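Local coordinates for devB protein (Vibrio cholerae O1 biovar eltor str. N16961, PDB 1Y89) that probably acts as a 6-phosphogluconolactonase, hydrolysing 6-phosphogluconolactone in the pentose phosphate pathway, at residues A[144-155]-A[211-219]. Residues are numbered along the deposited sequence; the frame is centred on the assembly and turned at random.
With PO4 (phosphate ion), chain C.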
loop_
_atom_site.group_PDB
_atom_site.type_symbol
_atom_site.label_atom_id
_atom_site.label_comp_id
_atom_site.label_asym_id
_atom_site.label_seq_id
_atom_site.Cartn_x
_atom_site.Cartn_y
_atom_site.Cartn_z
ATOM N N HIS A 144 1.723 -16.131 -16.637
ATOM C CA HIS A 144 0.403 -15.832 -17.177
ATOM C C HIS A 144 -0.472 -15.253 -16.073
ATOM O O HIS A 144 -0.204 -15.449 -14.901
ATOM C CB HIS A 144 -0.294 -17.064 -17.838
ATOM C CG HIS A 144 -0.966 -18.005 -16.875
ATOM N ND1 HIS A 144 -0.292 -19.014 -16.207
ATOM C CD2 HIS A 144 -2.268 -18.125 -16.507
ATOM C CE1 HIS A 144 -1.151 -19.717 -15.478
ATOM N NE2 HIS A 144 -2.357 -19.206 -15.653
ATOM N N THR A 145 -1.522 -14.553 -16.468
ATOM C CA THR A 145 -2.515 -14.089 -15.501
ATOM C C THR A 145 -3.878 -14.235 -16.192
ATOM O O THR A 145 -3.941 -14.335 -17.437
ATOM C CB THR A 145 -2.247 -12.629 -15.073
ATOM O OG1 THR A 145 -3.085 -12.296 -13.965
ATOM C CG2 THR A 145 -2.509 -11.630 -16.243
ATOM N N ALA A 146 -4.959 -14.294 -15.417
ATOM C CA ALA A 146 -6.249 -14.722 -15.966
ATOM C C ALA A 146 -5.975 -15.936 -16.861
ATOM O O ALA A 146 -5.262 -16.832 -16.434
ATOM C CB ALA A 146 -6.918 -13.563 -16.757
ATOM N N SER A 147 -6.500 -15.981 -18.103
ATOM C CA SER A 147 -6.101 -17.058 -19.040
ATOM C C SER A 147 -5.433 -16.445 -20.273
ATOM O O SER A 147 -5.664 -16.873 -21.440
ATOM C CB SER A 147 -7.299 -17.971 -19.431
ATOM O OG SER A 147 -7.513 -18.940 -18.394
ATOM N N LEU A 148 -4.624 -15.424 -19.987
ATOM C CA LEU A 148 -3.798 -14.740 -20.951
ATOM C C LEU A 148 -2.398 -15.310 -20.789
ATOM O O LEU A 148 -1.714 -15.006 -19.806
ATOM C CB LEU A 148 -3.787 -13.232 -20.639
ATOM C CG LEU A 148 -5.181 -12.585 -20.687
ATOM C CD1 LEU A 148 -5.105 -11.102 -20.231
ATOM C CD2 LEU A 148 -5.832 -12.762 -22.084
ATOM N N PHE A 149 -1.996 -16.150 -21.742
ATOM C CA PHE A 149 -0.755 -16.914 -21.640
ATOM C C PHE A 149 0.341 -16.297 -22.503
ATOM O O PHE A 149 0.038 -15.712 -23.552
ATOM C CB PHE A 149 -1.010 -18.368 -22.054
ATOM C CG PHE A 149 -1.832 -19.136 -21.033
ATOM C CD1 PHE A 149 -1.216 -19.731 -19.935
ATOM C CD2 PHE A 149 -3.212 -19.264 -21.188
ATOM C CE1 PHE A 149 -1.981 -20.446 -18.996
ATOM C CE2 PHE A 149 -3.990 -19.966 -20.251
ATOM C CZ PHE A 149 -3.382 -20.532 -19.147
ATOM N N PRO A 150 1.611 -16.458 -22.086
ATOM C CA PRO A 150 2.742 -15.885 -22.836
ATOM C C PRO A 150 2.766 -16.398 -24.275
ATOM O O PRO A 150 2.493 -17.567 -24.516
ATOM C CB PRO A 150 3.992 -16.364 -22.065
ATOM C CG PRO A 150 3.503 -17.374 -21.039
ATOM C CD PRO A 150 2.029 -17.178 -20.860
ATOM N N GLY A 151 3.047 -15.510 -25.220
ATOM C CA GLY A 151 3.074 -15.876 -26.637
ATOM C C GLY A 151 1.709 -16.014 -27.304
ATOM O O GLY A 151 1.631 -16.057 -28.538
ATOM N N GLN A 152 0.635 -16.105 -26.520
ATOM C CA GLN A 152 -0.695 -16.265 -27.107
ATOM C C GLN A 152 -1.666 -15.153 -26.747
ATOM O O GLN A 152 -2.838 -15.208 -27.109
ATOM C CB GLN A 152 -1.272 -17.682 -26.869
ATOM C CG GLN A 152 -1.364 -18.188 -25.447
ATOM C CD GLN A 152 -2.040 -19.600 -25.328
ATOM O OE1 GLN A 152 -3.166 -19.732 -24.818
ATOM N NE2 GLN A 152 -1.355 -20.629 -25.817
ATOM N N THR A 153 -1.156 -14.117 -26.070
ATOM C CA THR A 153 -1.962 -12.978 -25.667
ATOM C C THR A 153 -1.865 -11.829 -26.695
ATOM O O THR A 153 -0.762 -11.398 -27.064
ATOM C CB THR A 153 -1.506 -12.458 -24.291
ATOM O OG1 THR A 153 -1.693 -13.499 -23.318
ATOM C CG2 THR A 153 -2.300 -11.202 -23.872
ATOM N N ASP A 154 -3.019 -11.338 -27.121
ATOM C CA ASP A 154 -3.087 -10.179 -28.010
ATOM C C ASP A 154 -3.386 -8.972 -27.129
ATOM O O ASP A 154 -4.533 -8.774 -26.700
ATOM C CB ASP A 154 -4.173 -10.365 -29.070
ATOM C CG ASP A 154 -4.336 -9.133 -29.967
ATOM O OD1 ASP A 154 -3.556 -8.160 -29.832
ATOM O OD2 ASP A 154 -5.255 -9.131 -30.793
ATOM N N TYR A 155 -2.336 -8.198 -26.841
ATOM C CA TYR A 155 -2.429 -7.054 -25.947
ATOM C C TYR A 155 -3.183 -5.916 -26.592
ATOM O O TYR A 155 -3.509 -4.951 -25.916
ATOM C CB TYR A 155 -1.036 -6.563 -25.485
ATOM C CG TYR A 155 -0.317 -7.588 -24.669
ATOM C CD1 TYR A 155 -0.572 -7.731 -23.283
ATOM C CD2 TYR A 155 0.581 -8.440 -25.265
ATOM C CE1 TYR A 155 0.087 -8.708 -22.528
ATOM C CE2 TYR A 155 1.255 -9.424 -24.513
ATOM C CZ TYR A 155 0.996 -9.552 -23.158
ATOM O OH TYR A 155 1.669 -10.545 -22.471
ATOM N N LEU A 211 10.472 -9.137 -21.022
ATOM C CA LEU A 211 9.885 -10.345 -20.440
ATOM C C LEU A 211 8.663 -10.816 -21.233
ATOM O O LEU A 211 7.848 -9.997 -21.670
ATOM C CB LEU A 211 9.460 -10.077 -18.978
ATOM C CG LEU A 211 10.558 -9.840 -17.938
ATOM C CD1 LEU A 211 9.925 -9.537 -16.581
ATOM C CD2 LEU A 211 11.513 -11.044 -17.849
ATOM N N PRO A 212 8.522 -12.132 -21.416
ATOM C CA PRO A 212 7.356 -12.617 -22.146
ATOM C C PRO A 212 6.095 -12.748 -21.247
ATOM O O PRO A 212 5.039 -13.168 -21.728
ATOM C CB PRO A 212 7.831 -13.975 -22.665
ATOM C CG PRO A 212 8.768 -14.461 -21.594
ATOM C CD PRO A 212 9.411 -13.229 -20.987
ATOM N N TYR A 213 6.171 -12.292 -19.998
ATOM C CA TYR A 213 5.105 -12.525 -18.995
ATOM C C TYR A 213 3.954 -11.525 -19.067
ATOM O O TYR A 213 4.151 -10.358 -18.777
ATOM C CB TYR A 213 5.700 -12.454 -17.584
ATOM C CG TYR A 213 6.932 -13.283 -17.371
ATOM C CD1 TYR A 213 7.050 -14.540 -17.950
ATOM C CD2 TYR A 213 7.969 -12.830 -16.559
ATOM C CE1 TYR A 213 8.167 -15.324 -17.734
ATOM C CE2 TYR A 213 9.101 -13.601 -16.344
ATOM C CZ TYR A 213 9.182 -14.858 -16.935
ATOM O OH TYR A 213 10.294 -15.664 -16.746
ATOM N N PRO A 214 2.728 -11.987 -19.384
ATOM C CA PRO A 214 1.576 -11.086 -19.303
ATOM C C PRO A 214 1.496 -10.313 -17.965
ATOM O O PRO A 214 1.199 -9.106 -17.969
ATOM C CB PRO A 214 0.381 -12.040 -19.488
ATOM C CG PRO A 214 0.984 -13.154 -20.422
ATOM C CD PRO A 214 2.365 -13.326 -19.907
ATOM N N ALA A 215 1.717 -10.991 -16.831
ATOM C CA ALA A 215 1.635 -10.306 -15.525
ATOM C C ALA A 215 2.679 -9.193 -15.361
ATOM O O ALA A 215 2.420 -8.229 -14.629
ATOM C CB ALA A 215 1.745 -11.304 -14.353
ATOM N N ALA A 216 3.848 -9.321 -16.011
ATOM C CA ALA A 216 4.821 -8.199 -16.062
ATOM C C ALA A 216 4.351 -7.009 -16.929
ATOM O O ALA A 216 4.738 -5.854 -16.680
ATOM C CB ALA A 216 6.177 -8.680 -16.566
ATOM N N LYS A 217 3.545 -7.294 -17.944
ATOM C CA LYS A 217 3.127 -6.307 -18.954
ATOM C C LYS A 217 1.810 -5.589 -18.682
ATOM O O LYS A 217 1.543 -4.519 -19.245
ATOM C CB LYS A 217 3.010 -6.993 -20.327
ATOM C CG LYS A 217 4.323 -7.507 -20.869
ATOM C CD LYS A 217 4.116 -8.072 -22.269
ATOM C CE LYS A 217 5.284 -8.954 -22.687
ATOM N NZ LYS A 217 6.504 -8.126 -22.924
ATOM N N ILE A 218 0.958 -6.187 -17.860
ATOM C CA ILE A 218 -0.403 -5.683 -17.708
ATOM C C ILE A 218 -0.502 -4.872 -16.431
ATOM O O ILE A 218 -0.245 -5.389 -15.335
ATOM C CB ILE A 218 -1.443 -6.863 -17.760
ATOM C CG1 ILE A 218 -1.520 -7.413 -19.201
ATOM C CG2 ILE A 218 -2.836 -6.374 -17.328
ATOM C CD1 ILE A 218 -2.246 -8.780 -19.307
ATOM N N HIS A 219 -0.833 -3.594 -16.553
ATOM C CA HIS A 219 -1.069 -2.783 -15.343
ATOM C C HIS A 219 -2.292 -1.901 -15.559
ATOM O O HIS A 219 -2.674 -1.591 -16.713
ATOM C CB HIS A 219 0.170 -1.917 -14.987
ATOM C CG HIS A 219 0.681 -1.109 -16.132
ATOM N ND1 HIS A 219 1.668 -1.566 -16.985
ATOM C CD2 HIS A 219 0.335 0.126 -16.579
ATOM C CE1 HIS A 219 1.894 -0.648 -17.915
ATOM N NE2 HIS A 219 1.096 0.385 -17.694
HETATM P P PO4 C . -4.445 -21.597 -14.029
HETATM O O1 PO4 C . -4.637 -20.606 -15.165
HETATM O O2 PO4 C . -3.060 -21.459 -13.528
HETATM O O3 PO4 C . -5.474 -21.223 -13.020
HETATM O O4 PO4 C . -4.650 -22.959 -14.573
HETATM O O HOH W 1 3.166 -12.330 -23.816
#
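P214, the first residue of the short helix 214-217, shows how one proline ring can plug a loop. Its CG lies 3.3 Å from the backbone O of L148 and 3.4 Å from the hydroxyl OH of Y155. Its CD meets the CD of P150 at 4.0 Å, the two side chains crossing at about a right angle. With CG anti to its carbonyl carbon (chi1 -64°), Y155 carries its hydroxyl across to P214; CG2 of T153 sits over the centre of one ring face, and I218 CG1 meets the edge, 3.9 Å from Y155 CE1. The aliphatic part of K217 crosses the phenol end, CD 3.6 Å from CZ of Y155, before a bend at chi4 (-70°) delivers NZ to the O of L211 and that of A208. I218 CD1 packs on L148 CD1. Polar linkage between the segments runs through a water, which donates to P212 O and hydrogen-bonds Y155 OH at 2.7 Å. At the start of 144-155, H144 has CE1 of F149 over the centre of one face; D142 holds ND1 and so fixes the ring's rotation, while NE2 donates to a phosphate, probably from the crystallisation liquor, that R70 and R173 also bind and that may mark an anion pocket. The contact joins the loop between strands 134-137 and 161-165 to helix 214-217, with helix 178-183 against T145 and I218, and helix 197-205 against Y213 and A216.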